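Long-range contacts in bacterial regulatory proteins, TetR family (Nitrosomonas europaea, PDB 3NI7), which probably binds DNA and regulates transcription, as TetR-family repressors do, through an N-terminal helix-turn-helix domain carried by an all-helical dimer: residues D10-T15 with A35-S40; D56-R61 with K100-M105; R65-A70 with V129-E134; S150-I155 with R180-A185. All blocks are in the same frame, centred on the assembly; numbering follows the deposited sequence.

Contact 1. Residues D10-T15 with A35-S40; sequences DAIVDT and ARLAVS
T15 turns about its first torsion (chi1 -74°) so that CG2 stands anti to the backbone N and OG1 lies beside that N, which divides its branches between two partners: the methyl meets R36, the hydroxyl L37. T15 CG2 lies 3.8 Å from R36 CB and is equally near R36 CD; the T15 and R36 side chains lie alongside one another, pointing opposite ways. Beyond CD, T15 O lies over one face of the R36 guanidinium, off its centre. T15 OG1 comes 3.6 Å from L37 CG, an apolar touch; the hydroxyl itself donates to A11 O over 2.7 Å. A11 O also takes the backbone N of T15, one donor coming from each side of the carbonyl plane. L37 reaches helix 7-22 with both methyls, CD2 4.4 Å from A11 CB and CD1 4.4 Å from I12 CG1. Helix 30-36 and the turn after it belong to the predicted helix-turn-helix: A38, with a positive phi of 58°, makes a Schellman motif, and S40 caps helix 41-47 through E43 N. Helix 7-22 thus packs against the predicted DNA-binding motif, as in the three-helix N-terminal domain of the family. Replacing T15 by an alanine takes away the hydroxyl and the methyl, which would probably leave A11 O without its second donor and open a gap beside R36 CB and L37 CG. I12 continues the packing onto I33, I44 and Y47, while R36 NH1 has a long, weak ion pair with E18.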
loop_
_atom_site.group_PDB
_atom_site.type_symbol
_atom_site.label_atom_id
_atom_site.label_comp_id
_atom_site.label_asym_id
_atom_site.label_seq_id
_atom_site.Cartn_x
_atom_site.Cartn_y
_atom_site.Cartn_z
ATOM N N ASP A 10 -4.886 28.403 -7.068
ATOM C CA ASP A 10 -4.277 27.507 -8.029
ATOM C C ASP A 10 -2.848 27.912 -8.419
ATOM O O ASP A 10 -1.952 27.035 -8.601
ATOM C CB ASP A 10 -5.148 27.448 -9.273
ATOM C CG ASP A 10 -6.509 26.797 -9.014
ATOM O OD1 ASP A 10 -6.779 26.316 -7.872
ATOM O OD2 ASP A 10 -7.328 26.736 -9.965
ATOM N N ALA A 11 -2.653 29.235 -8.565
ATOM C CA ALA A 11 -1.355 29.799 -8.873
ATOM C C ALA A 11 -0.349 29.513 -7.755
ATOM O O ALA A 11 0.842 29.281 -8.005
ATOM C CB ALA A 11 -1.487 31.217 -9.102
ATOM N N ILE A 12 -0.843 29.489 -6.530
ATOM C CA ILE A 12 -0.007 29.107 -5.397
ATOM C C ILE A 12 0.432 27.665 -5.605
ATOM O O ILE A 12 1.609 27.363 -5.643
ATOM C CB ILE A 12 -0.752 29.275 -4.011
ATOM C CG1 ILE A 12 -1.043 30.743 -3.727
ATOM C CG2 ILE A 12 0.061 28.693 -2.855
ATOM C CD1 ILE A 12 -2.289 30.933 -2.859
ATOM N N VAL A 13 -0.521 26.771 -5.776
ATOM C CA VAL A 13 -0.182 25.367 -5.911
ATOM C C VAL A 13 0.807 25.170 -7.048
ATOM O O VAL A 13 1.873 24.580 -6.856
ATOM C CB VAL A 13 -1.417 24.484 -6.151
ATOM C CG1 VAL A 13 -0.981 23.102 -6.391
ATOM C CG2 VAL A 13 -2.342 24.499 -4.935
ATOM N N ASP A 14 0.478 25.708 -8.216
ATOM C CA ASP A 14 1.391 25.606 -9.355
ATOM C C ASP A 14 2.760 26.033 -8.930
ATOM O O ASP A 14 3.743 25.360 -9.216
ATOM C CB ASP A 14 0.945 26.496 -10.498
ATOM C CG ASP A 14 -0.352 26.044 -11.101
ATOM O OD1 ASP A 14 -0.808 24.922 -10.801
ATOM O OD2 ASP A 14 -0.952 26.813 -11.867
ATOM N N THR A 15 2.813 27.161 -8.246
ATOM C CA THR A 15 4.081 27.770 -7.904
ATOM C C THR A 15 4.841 26.864 -6.980
ATOM O O THR A 15 6.030 26.591 -7.176
ATOM C CB THR A 15 3.852 29.127 -7.236
ATOM O OG1 THR A 15 3.461 30.049 -8.263
ATOM C CG2 THR A 15 5.118 29.626 -6.502
ATOM N N ALA A 35 7.701 34.844 -2.744
ATOM C CA ALA A 35 8.764 35.552 -3.424
ATOM C C ALA A 35 8.550 35.254 -4.902
ATOM O O ALA A 35 8.392 36.199 -5.672
ATOM C CB ALA A 35 10.116 35.098 -2.929
ATOM N N ARG A 36 8.368 34.002 -5.255
ATOM C CA ARG A 36 8.168 33.621 -6.609
ATOM C C ARG A 36 6.985 34.276 -7.238
ATOM O O ARG A 36 6.983 34.532 -8.406
ATOM C CB ARG A 36 7.908 32.148 -6.637
ATOM C CG ARG A 36 8.766 31.406 -7.587
ATOM C CD ARG A 36 7.983 30.903 -8.713
ATOM N NE ARG A 36 8.752 29.828 -9.278
ATOM C CZ ARG A 36 8.295 28.880 -10.068
ATOM N NH1 ARG A 36 7.024 28.843 -10.421
ATOM N NH2 ARG A 36 9.151 27.990 -10.506
ATOM N N LEU A 37 5.924 34.474 -6.507
ATOM C CA LEU A 37 4.762 35.057 -7.124
ATOM C C LEU A 37 4.750 36.544 -7.060
ATOM O O LEU A 37 3.751 37.156 -7.504
ATOM C CB LEU A 37 3.550 34.580 -6.389
ATOM C CG LEU A 37 2.969 33.321 -6.958
ATOM C CD1 LEU A 37 2.336 32.574 -5.835
ATOM C CD2 LEU A 37 1.982 33.759 -8.037
ATOM N N ALA A 38 5.809 37.122 -6.451
ATOM C CA ALA A 38 5.918 38.558 -6.191
ATOM C C ALA A 38 4.729 39.036 -5.342
ATOM O O ALA A 38 4.149 40.081 -5.639
ATOM C CB ALA A 38 5.992 39.336 -7.497
ATOM N N VAL A 39 4.363 38.280 -4.303
ATOM C CA VAL A 39 3.391 38.757 -3.287
ATOM C C VAL A 39 3.912 38.525 -1.868
ATOM O O VAL A 39 4.947 37.868 -1.675
ATOM C CB VAL A 39 2.038 38.045 -3.397
ATOM C CG1 VAL A 39 1.428 38.273 -4.763
ATOM C CG2 VAL A 39 2.187 36.548 -3.064
ATOM N N SER A 40 3.188 39.062 -0.879
ATOM C CA SER A 40 3.596 38.983 0.532
ATOM C C SER A 40 3.202 37.668 1.179
ATOM O O SER A 40 2.118 37.157 0.939
ATOM C CB SER A 40 2.868 40.039 1.295
ATOM O OG SER A 40 1.507 39.760 1.134
#

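Contact 2. Residues D56-R61 with K100-M105; sequences DAWFDR and KVTRQM
An indole-to-hydroxyl hydrogen bond and a Met-aromatic contact, both made by W58, join helix 51-69, which runs on from the predicted helix-turn-helix region, to helix 99-108. With CG anti to its backbone N (chi1 -172°), W58 projects toward the second helix, and NE1 donates to T102 OG1 over 2.8 Å. The bond is fairly straight (161° at the hydrogen) and T102 OG1 sits at the indole edge, near the ring plane. The same hydroxyl is bonded to Q98 O, so a buried polar atom has two partners, which probably limits its rotation. Selenomethionine M105 crosses W58 at about a right angle; its SE lies 3.5 Å from W58 CD1, oblique to the ring. F59 adds its CZ, 4.2 Å from T102 CG2, and carries W58 CD1 over the rim of one face. A leucine in place of W58 would probably leave T102 OG1 without its indole donor and take the indole away from M105 SE. The short segments cross at -126°, with axes 11.7 Å apart. V13 of helix 7-22 packs on W58, L95 of helix 80-96 touches W58, F59 and T102, and W163 of helix 149-164 reaches T102.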
loop_
_atom_site.group_PDB
_atom_site.type_symbol
_atom_site.label_atom_id
_atom_site.label_comp_id
_atom_site.label_asym_id
_atom_site.label_seq_id
_atom_site.Cartn_x
_atom_site.Cartn_y
_atom_site.Cartn_z
ATOM N N ASP A 56 -2.857 18.577 0.249
ATOM C CA ASP A 56 -4.297 18.480 0.082
ATOM C C ASP A 56 -4.764 19.046 -1.251
ATOM O O ASP A 56 -5.376 18.295 -2.041
ATOM C CB ASP A 56 -5.044 19.181 1.212
ATOM C CG ASP A 56 -5.601 18.205 2.195
ATOM O OD1 ASP A 56 -5.657 17.008 1.803
ATOM O OD2 ASP A 56 -5.995 18.613 3.337
ATOM N N ALA A 57 -4.469 20.342 -1.497
ATOM C CA ALA A 57 -4.910 20.987 -2.749
ATOM C C ALA A 57 -4.431 20.227 -4.026
ATOM O O ALA A 57 -5.152 20.144 -5.041
ATOM C CB ALA A 57 -4.483 22.353 -2.792
ATOM N N TRP A 58 -3.241 19.643 -3.947
ATOM C CA TRP A 58 -2.692 18.919 -5.072
ATOM C C TRP A 58 -3.547 17.667 -5.382
ATOM O O TRP A 58 -3.896 17.373 -6.543
ATOM C CB TRP A 58 -1.254 18.483 -4.756
ATOM C CG TRP A 58 -0.520 17.896 -5.903
ATOM C CD1 TRP A 58 0.036 16.678 -5.963
ATOM C CD2 TRP A 58 -0.252 18.525 -7.154
ATOM N NE1 TRP A 58 0.658 16.497 -7.177
ATOM C CE2 TRP A 58 0.475 17.623 -7.924
ATOM C CE3 TRP A 58 -0.551 19.781 -7.687
ATOM C CZ2 TRP A 58 0.891 17.909 -9.185
ATOM C CZ3 TRP A 58 -0.141 20.073 -8.940
ATOM C CH2 TRP A 58 0.569 19.144 -9.687
ATOM N N PHE A 59 -3.840 16.919 -4.327
ATOM C CA PHE A 59 -4.637 15.723 -4.467
ATOM C C PHE A 59 -6.098 16.066 -4.747
ATOM O O PHE A 59 -6.778 15.329 -5.409
ATOM C CB PHE A 59 -4.463 14.844 -3.249
ATOM C CG PHE A 59 -3.146 14.143 -3.231
ATOM C CD1 PHE A 59 -2.047 14.687 -2.634
ATOM C CD2 PHE A 59 -2.999 12.946 -3.832
ATOM C CE1 PHE A 59 -0.806 14.022 -2.636
ATOM C CE2 PHE A 59 -1.765 12.299 -3.839
ATOM C CZ PHE A 59 -0.675 12.863 -3.229
ATOM N N ASP A 60 -6.577 17.215 -4.316
ATOM C CA ASP A 60 -7.920 17.606 -4.715
ATOM C C ASP A 60 -7.964 17.982 -6.162
ATOM O O ASP A 60 -8.994 17.847 -6.823
ATOM C CB ASP A 60 -8.423 18.740 -3.870
ATOM C CG ASP A 60 -9.036 18.247 -2.613
ATOM O OD1 ASP A 60 -9.560 17.073 -2.649
ATOM O OD2 ASP A 60 -9.013 18.990 -1.603
ATOM N N ARG A 61 -6.852 18.474 -6.672
ATOM C CA ARG A 61 -6.861 18.863 -8.061
ATOM C C ARG A 61 -7.074 17.613 -8.926
ATOM O O ARG A 61 -7.875 17.629 -9.870
ATOM C CB ARG A 61 -5.583 19.616 -8.437
ATOM C CG ARG A 61 -5.626 20.087 -9.851
ATOM C CD ARG A 61 -4.457 20.891 -10.168
ATOM N NE ARG A 61 -4.526 22.134 -9.468
ATOM C CZ ARG A 61 -3.676 23.126 -9.653
ATOM N NH1 ARG A 61 -2.685 22.985 -10.529
ATOM N NH2 ARG A 61 -3.810 24.261 -8.922
ATOM N N LYS A 100 7.635 13.295 -9.716
ATOM C CA LYS A 100 8.702 13.355 -8.677
ATOM C C LYS A 100 8.291 14.205 -7.424
ATOM O O LYS A 100 8.653 13.889 -6.286
ATOM C CB LYS A 100 10.050 13.867 -9.238
ATOM N N VAL A 101 7.556 15.289 -7.617
ATOM C CA VAL A 101 7.107 16.077 -6.465
ATOM C C VAL A 101 6.090 15.254 -5.669
ATOM O O VAL A 101 6.214 15.065 -4.444
ATOM C CB VAL A 101 6.466 17.380 -6.931
ATOM C CG1 VAL A 101 5.686 18.036 -5.825
ATOM C CG2 VAL A 101 7.521 18.283 -7.480
ATOM N N THR A 102 5.081 14.768 -6.382
ATOM C CA THR A 102 4.073 13.926 -5.772
ATOM C C THR A 102 4.734 12.812 -4.983
ATOM O O THR A 102 4.399 12.576 -3.846
ATOM C CB THR A 102 3.182 13.277 -6.811
ATOM O OG1 THR A 102 2.437 14.299 -7.489
ATOM C CG2 THR A 102 2.238 12.321 -6.153
ATOM N N ARG A 103 5.685 12.127 -5.585
ATOM C CA ARG A 103 6.374 11.071 -4.876
ATOM C C ARG A 103 6.929 11.621 -3.585
ATOM O O ARG A 103 6.707 11.049 -2.525
ATOM C CB ARG A 103 7.500 10.444 -5.719
ATOM C CG ARG A 103 8.238 9.297 -4.991
ATOM C CD ARG A 103 9.153 8.444 -5.890
ATOM N NE ARG A 103 10.162 9.231 -6.602
ATOM C CZ ARG A 103 10.222 9.405 -7.928
ATOM N NH1 ARG A 103 9.322 8.869 -8.755
ATOM N NH2 ARG A 103 11.201 10.136 -8.445
ATOM N N GLN A 104 7.639 12.735 -3.679
ATOM C CA GLN A 104 8.288 13.326 -2.525
ATOM C C GLN A 104 7.267 13.665 -1.445
ATOM O O GLN A 104 7.483 13.384 -0.265
ATOM C CB GLN A 104 9.083 14.550 -2.955
ATOM C CG GLN A 104 10.368 14.154 -3.701
ATOM C CD GLN A 104 11.190 15.362 -4.202
ATOM O OE1 GLN A 104 10.631 16.344 -4.697
ATOM N NE2 GLN A 104 12.515 15.285 -4.063
HETATM N N MSE A 105 6.140 14.223 -1.861
HETATM C CA MSE A 105 5.054 14.525 -0.933
HETATM C C MSE A 105 4.616 13.326 -0.084
HETATM O O MSE A 105 4.330 13.477 1.126
HETATM C CB MSE A 105 3.819 15.019 -1.690
HETATM C CG MSE A 105 3.937 16.430 -2.240
HETATM SE SE MSE A 105 2.417 16.957 -3.394
HETATM C CE MSE A 105 2.760 18.892 -3.391
#

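Contact 3. Residues R65-A70 with V129-E134; sequences RMLKEA and VQWVRE
The W131 indole is met by three residues of segment 65-70. Selenomethionine M66 arrives from the opposite direction and bends at chi3 (90°), which brings its CE back to 3.4 Å from W131 CE3, oblique to the ring. Its CG touches W131 CZ3 as well, and the selenium makes a distant, oblique Met-aromatic contact. A70 CB lies 3.6 Å from W131 CH2. L67 crosses at about a right angle and sets CD1 at the indole edge, near the ring plane, 3.8 Å from W131 CZ2. V132 lends CG2 to the same cluster, 3.7 Å from M66 CE. The two short helical segments run nearly parallel, 13° apart, with axes 11.9 Å from each other, so W131 spans the wide separation; its CG anti to the backbone N (chi1 -178°) sends the indole straight across. This is packing of the C-terminal helical domain, where helix 51-69 leads away from the predicted DNA-binding end and meets helix 115-135. Farther out, helix 80-96 adds W91 on M66 and L87 on V132. On the far flank of helix 115-135, V129 packs on T153 and Y156, and Q130 NE2 bonds E149 of its own chain and, weakly, S150 of the second subunit.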
loop_
_atom_site.group_PDB
_atom_site.type_symbol
_atom_site.label_atom_id
_atom_site.label_comp_id
_atom_site.label_asym_id
_atom_site.label_seq_id
_atom_site.Cartn_x
_atom_site.Cartn_y
_atom_site.Cartn_z
ATOM N N ARG A 65 -10.226 16.414 -11.596
ATOM C CA ARG A 65 -10.071 15.933 -12.993
ATOM C C ARG A 65 -10.890 14.674 -13.171
ATOM O O ARG A 65 -11.717 14.544 -14.074
ATOM C CB ARG A 65 -8.592 15.713 -13.390
ATOM C CG ARG A 65 -7.893 17.043 -13.906
ATOM C CD ARG A 65 -8.522 17.554 -15.267
ATOM N NE ARG A 65 -8.544 16.484 -16.318
ATOM C CZ ARG A 65 -9.607 15.760 -16.727
ATOM N NH1 ARG A 65 -9.430 14.835 -17.666
ATOM N NH2 ARG A 65 -10.843 15.938 -16.244
HETATM N N MSE A 66 -10.703 13.790 -12.223
HETATM C CA MSE A 66 -11.474 12.580 -12.155
HETATM C C MSE A 66 -12.977 12.848 -12.141
HETATM O O MSE A 66 -13.759 12.168 -12.747
HETATM C CB MSE A 66 -11.075 11.855 -10.899
HETATM C CG MSE A 66 -11.398 10.435 -10.907
HETATM SE SE MSE A 66 -10.211 9.471 -9.694
HETATM C CE MSE A 66 -11.300 9.633 -8.105
ATOM N N LEU A 67 -13.390 13.873 -11.426
ATOM C CA LEU A 67 -14.817 14.190 -11.348
ATOM C C LEU A 67 -15.359 14.689 -12.679
ATOM O O LEU A 67 -16.458 14.314 -13.058
ATOM C CB LEU A 67 -15.069 15.241 -10.273
ATOM C CG LEU A 67 -16.508 15.740 -10.098
ATOM C CD1 LEU A 67 -17.385 14.570 -9.745
ATOM C CD2 LEU A 67 -16.640 16.855 -9.052
ATOM N N LYS A 68 -14.597 15.556 -13.359
ATOM C CA LYS A 68 -15.011 16.129 -14.656
ATOM C C LYS A 68 -15.176 14.994 -15.646
ATOM O O LYS A 68 -16.149 14.921 -16.401
ATOM C CB LYS A 68 -13.994 17.141 -15.187
ATOM N N GLU A 69 -14.241 14.071 -15.595
ATOM C CA GLU A 69 -14.359 12.875 -16.408
ATOM C C GLU A 69 -15.632 12.113 -16.082
ATOM O O GLU A 69 -16.392 11.755 -16.989
ATOM C CB GLU A 69 -13.143 11.952 -16.219
ATOM C CG GLU A 69 -12.947 10.940 -17.360
ATOM C CD GLU A 69 -12.803 11.605 -18.723
ATOM O OE1 GLU A 69 -13.320 11.035 -19.742
ATOM O OE2 GLU A 69 -12.176 12.715 -18.743
ATOM N N ALA A 70 -15.876 11.881 -14.791
ATOM C CA ALA A 70 -16.974 11.017 -14.353
ATOM C C ALA A 70 -18.359 11.472 -14.770
ATOM O O ALA A 70 -19.319 10.748 -14.565
ATOM C CB ALA A 70 -16.930 10.838 -12.863
ATOM N N VAL A 129 -11.585 5.451 -3.160
ATOM C CA VAL A 129 -11.888 4.124 -3.588
ATOM C C VAL A 129 -13.376 3.922 -3.679
ATOM O O VAL A 129 -13.856 3.250 -4.600
ATOM C CB VAL A 129 -11.242 3.086 -2.638
ATOM C CG1 VAL A 129 -11.966 1.695 -2.683
ATOM C CG2 VAL A 129 -9.739 2.958 -2.987
ATOM N N GLN A 130 -14.127 4.442 -2.723
ATOM C CA GLN A 130 -15.561 4.131 -2.709
ATOM C C GLN A 130 -16.283 4.968 -3.726
ATOM O O GLN A 130 -17.303 4.563 -4.282
ATOM C CB GLN A 130 -16.125 4.340 -1.345
ATOM C CG GLN A 130 -15.594 3.312 -0.388
ATOM C CD GLN A 130 -15.987 3.584 0.999
ATOM O OE1 GLN A 130 -16.577 4.627 1.288
ATOM N NE2 GLN A 130 -15.684 2.647 1.888
ATOM N N TRP A 131 -15.679 6.117 -3.997
ATOM C CA TRP A 131 -16.167 7.073 -4.955
ATOM C C TRP A 131 -15.951 6.523 -6.356
ATOM O O TRP A 131 -16.812 6.660 -7.217
ATOM C CB TRP A 131 -15.401 8.410 -4.804
ATOM C CG TRP A 131 -15.914 9.417 -5.733
ATOM C CD1 TRP A 131 -16.891 10.274 -5.489
ATOM C CD2 TRP A 131 -15.549 9.611 -7.099
ATOM N NE1 TRP A 131 -17.173 11.014 -6.593
ATOM C CE2 TRP A 131 -16.355 10.608 -7.606
ATOM C CE3 TRP A 131 -14.623 9.022 -7.945
ATOM C CZ2 TRP A 131 -16.252 11.066 -8.908
ATOM C CZ3 TRP A 131 -14.523 9.484 -9.242
ATOM C CH2 TRP A 131 -15.338 10.487 -9.705
ATOM N N VAL A 132 -14.793 5.945 -6.609
ATOM C CA VAL A 132 -14.552 5.451 -7.956
ATOM C C VAL A 132 -15.527 4.283 -8.253
ATOM O O VAL A 132 -16.091 4.168 -9.351
ATOM C CB VAL A 132 -13.083 4.946 -8.171
ATOM C CG1 VAL A 132 -12.914 4.546 -9.578
ATOM C CG2 VAL A 132 -12.092 5.998 -7.843
ATOM N N ARG A 133 -15.710 3.453 -7.231
ATOM C CA ARG A 133 -16.492 2.220 -7.331
ATOM C C ARG A 133 -17.944 2.608 -7.687
ATOM O O ARG A 133 -18.533 2.100 -8.670
ATOM C CB ARG A 133 -16.362 1.462 -6.000
ATOM C CG ARG A 133 -16.820 0.005 -5.959
ATOM C CD ARG A 133 -16.982 -0.500 -4.437
ATOM N NE ARG A 133 -16.948 -1.967 -4.277
ATOM C CZ ARG A 133 -17.594 -2.657 -3.342
ATOM N NH1 ARG A 133 -18.317 -2.031 -2.383
ATOM N NH2 ARG A 133 -17.486 -3.988 -3.338
ATOM N N GLU A 134 -18.481 3.555 -6.928
ATOM C CA GLU A 134 -19.824 4.050 -7.186
ATOM C C GLU A 134 -19.888 4.772 -8.524
ATOM O O GLU A 134 -20.909 4.698 -9.217
ATOM C CB GLU A 134 -20.269 5.036 -6.089
ATOM C CG GLU A 134 -21.169 4.490 -5.045
ATOM C CD GLU A 134 -22.243 5.474 -4.686
ATOM O OE1 GLU A 134 -23.394 5.376 -5.167
ATOM O OE2 GLU A 134 -21.932 6.378 -3.918
#

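Contact 4. Residues S150-I155 with R180-A185; sequences STLTTI and RHLTMA
I155 and T151 face H181 and A185 across two helical segments that run antiparallel (163° between directions, axes 10.6 Å apart), with the CA atoms of I155 and H181 7.1 Å apart and those of T151 and A185 7.7 Å apart. I155 carries the centre of the contact. Its CG1 stands beside the backbone N (chi1 -68°), and the chain beyond is extended, so that CD1 reaches furthest across: it rests 3.8 Å from H181 O, with A185 CB and L182 CD2 as close neighbours. The backbone carbonyl, the alanine methyl and the leucine branch thus all approach one methyl. T151 CG2 comes from the preceding turn to 4.0 Å from A185 CB, which is therefore shared by both residues. L152 CD1 meets L182 CD2 at 4.2 Å. L147, from the preceding loop, touches both leucines, and L182 also packs on I84 and H85 of helix 80-96. The contact belongs to the last two helices of the chain, which in TetR-family proteins commonly build the dimer interface; here T151 OG1 bonds S126 of the second subunit, S150 OG bonds E149 of the second subunit, and H181, its ND1 bonded to F177 O of its own chain, packs on Q118 of the second subunit. No hydrogen bond links the two segments: methyls and aliphatic branches make the contact, which suggests that apolar packing holds the helix pair, while T151 and S150 make bonds to the second subunit.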
loop_
_atom_site.group_PDB
_atom_site.type_symbol
_atom_site.label_atom_id
_atom_site.label_comp_id
_atom_site.label_asym_id
_atom_site.label_seq_id
_atom_site.Cartn_x
_atom_site.Cartn_y
_atom_site.Cartn_z
ATOM N N SER A 150 -11.674 -4.419 -0.756
ATOM C CA SER A 150 -10.226 -4.621 -0.506
ATOM C C SER A 150 -9.398 -4.910 -1.760
ATOM O O SER A 150 -8.239 -4.520 -1.866
ATOM C CB SER A 150 -9.974 -5.709 0.513
ATOM O OG SER A 150 -10.970 -6.684 0.407
ATOM N N THR A 151 -9.988 -5.590 -2.717
ATOM C CA THR A 151 -9.226 -5.959 -3.882
ATOM C C THR A 151 -8.933 -4.664 -4.567
ATOM O O THR A 151 -7.765 -4.253 -4.757
ATOM C CB THR A 151 -10.016 -6.889 -4.801
ATOM O OG1 THR A 151 -10.237 -8.134 -4.129
ATOM C CG2 THR A 151 -9.282 -7.125 -6.072
ATOM N N LEU A 152 -10.008 -3.987 -4.911
ATOM C CA LEU A 152 -9.855 -2.685 -5.553
ATOM C C LEU A 152 -8.966 -1.728 -4.734
ATOM O O LEU A 152 -8.204 -0.973 -5.295
ATOM C CB LEU A 152 -11.208 -2.050 -5.709
ATOM C CG LEU A 152 -11.184 -0.694 -6.346
ATOM C CD1 LEU A 152 -10.327 -0.697 -7.579
ATOM C CD2 LEU A 152 -12.636 -0.376 -6.617
ATOM N N THR A 153 -9.037 -1.777 -3.425
ATOM C CA THR A 153 -8.163 -0.905 -2.664
ATOM C C THR A 153 -6.745 -1.344 -2.870
ATOM O O THR A 153 -5.864 -0.517 -3.144
ATOM C CB THR A 153 -8.450 -0.890 -1.126
ATOM O OG1 THR A 153 -9.761 -0.364 -0.894
ATOM C CG2 THR A 153 -7.463 0.003 -0.432
ATOM N N THR A 154 -6.523 -2.647 -2.724
ATOM C CA THR A 154 -5.181 -3.158 -2.773
ATOM C C THR A 154 -4.619 -2.847 -4.120
ATOM O O THR A 154 -3.446 -2.570 -4.251
ATOM C CB THR A 154 -5.156 -4.620 -2.525
ATOM O OG1 THR A 154 -5.609 -4.849 -1.174
ATOM C CG2 THR A 154 -3.736 -5.163 -2.709
ATOM N N ILE A 155 -5.474 -2.846 -5.129
ATOM C CA ILE A 155 -5.001 -2.548 -6.480
ATOM C C ILE A 155 -4.688 -1.081 -6.637
ATOM O O ILE A 155 -3.687 -0.689 -7.258
ATOM C CB ILE A 155 -5.996 -3.004 -7.596
ATOM C CG1 ILE A 155 -6.083 -4.559 -7.657
ATOM C CG2 ILE A 155 -5.528 -2.497 -8.950
ATOM C CD1 ILE A 155 -7.374 -5.144 -8.324
ATOM N N ARG A 180 -4.279 -5.029 -16.218
ATOM C CA ARG A 180 -4.222 -6.435 -15.965
ATOM C C ARG A 180 -4.812 -6.821 -14.652
ATOM O O ARG A 180 -5.670 -7.686 -14.590
ATOM C CB ARG A 180 -2.791 -6.910 -16.066
ATOM C CG ARG A 180 -2.444 -7.165 -17.470
ATOM C CD ARG A 180 -0.977 -7.093 -17.741
ATOM N NE ARG A 180 -0.792 -7.221 -19.191
ATOM C CZ ARG A 180 0.261 -7.734 -19.806
ATOM N NH1 ARG A 180 1.267 -8.143 -19.126
ATOM N NH2 ARG A 180 0.318 -7.869 -21.122
ATOM N N HIS A 181 -4.400 -6.162 -13.596
ATOM C CA HIS A 181 -4.896 -6.550 -12.291
ATOM C C HIS A 181 -6.405 -6.358 -12.193
ATOM O O HIS A 181 -7.098 -7.138 -11.533
ATOM C CB HIS A 181 -4.164 -5.800 -11.196
ATOM C CG HIS A 181 -2.768 -6.276 -10.998
ATOM N ND1 HIS A 181 -1.727 -5.899 -11.820
ATOM C CD2 HIS A 181 -2.241 -7.137 -10.098
ATOM C CE1 HIS A 181 -0.613 -6.497 -11.425
ATOM N NE2 HIS A 181 -0.899 -7.267 -10.390
ATOM N N LEU A 182 -6.917 -5.318 -12.835
ATOM C CA LEU A 182 -8.348 -5.064 -12.788
ATOM C C LEU A 182 -9.078 -6.102 -13.524
ATOM O O LEU A 182 -10.116 -6.541 -13.071
ATOM C CB LEU A 182 -8.723 -3.707 -13.373
ATOM C CG LEU A 182 -8.524 -2.443 -12.533
ATOM C CD1 LEU A 182 -9.028 -1.232 -13.369
ATOM C CD2 LEU A 182 -9.230 -2.551 -11.206
ATOM N N THR A 183 -8.512 -6.508 -14.663
ATOM C CA THR A 183 -9.074 -7.585 -15.461
ATOM C C THR A 183 -8.999 -8.955 -14.826
ATOM O O THR A 183 -10.020 -9.625 -14.736
ATOM C CB THR A 183 -8.419 -7.648 -16.791
ATOM O OG1 THR A 183 -8.285 -6.329 -17.297
ATOM C CG2 THR A 183 -9.282 -8.421 -17.741
HETATM N N MSE A 184 -7.802 -9.366 -14.408
HETATM C CA MSE A 184 -7.617 -10.676 -13.773
HETATM C C MSE A 184 -8.605 -10.781 -12.621
HETATM O O MSE A 184 -9.402 -11.713 -12.558
HETATM C CB MSE A 184 -6.165 -10.888 -13.289
HETATM C CG MSE A 184 -5.261 -11.681 -14.275
HETATM SE SE MSE A 184 -3.274 -11.498 -14.076
HETATM C CE MSE A 184 -3.297 -9.727 -13.227
ATOM N N ALA A 185 -8.569 -9.786 -11.748
ATOM C CA ALA A 185 -9.450 -9.693 -10.561
ATOM C C ALA A 185 -10.965 -9.790 -10.855
ATOM O O ALA A 185 -11.683 -10.488 -10.125
ATOM C CB ALA A 185 -9.169 -8.399 -9.838
#

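How the contacts relate
From the N terminus, contact 1 closes first, folding helix 30-36 and its turn back onto helix 7-22 across 19 residues. Contact 2 opens after it and is in series with it, yet the two touch: D14 of contact 1 forms a salt bridge with R61 of contact 2, tying the predicted DNA-binding end to helix 51-69. Contacts 2 and 3 share that helix and cross, since 65-70 lies between the two segments of contact 2 and 129-134 beyond them. Contact 4 follows in series, joining the last two helices; it meets contact 3 where R133 of helix 115-135 packs on L152 of helix 149-164. None nests within another, and contacts 1 and 4 lie on opposite sides of the chain's centre.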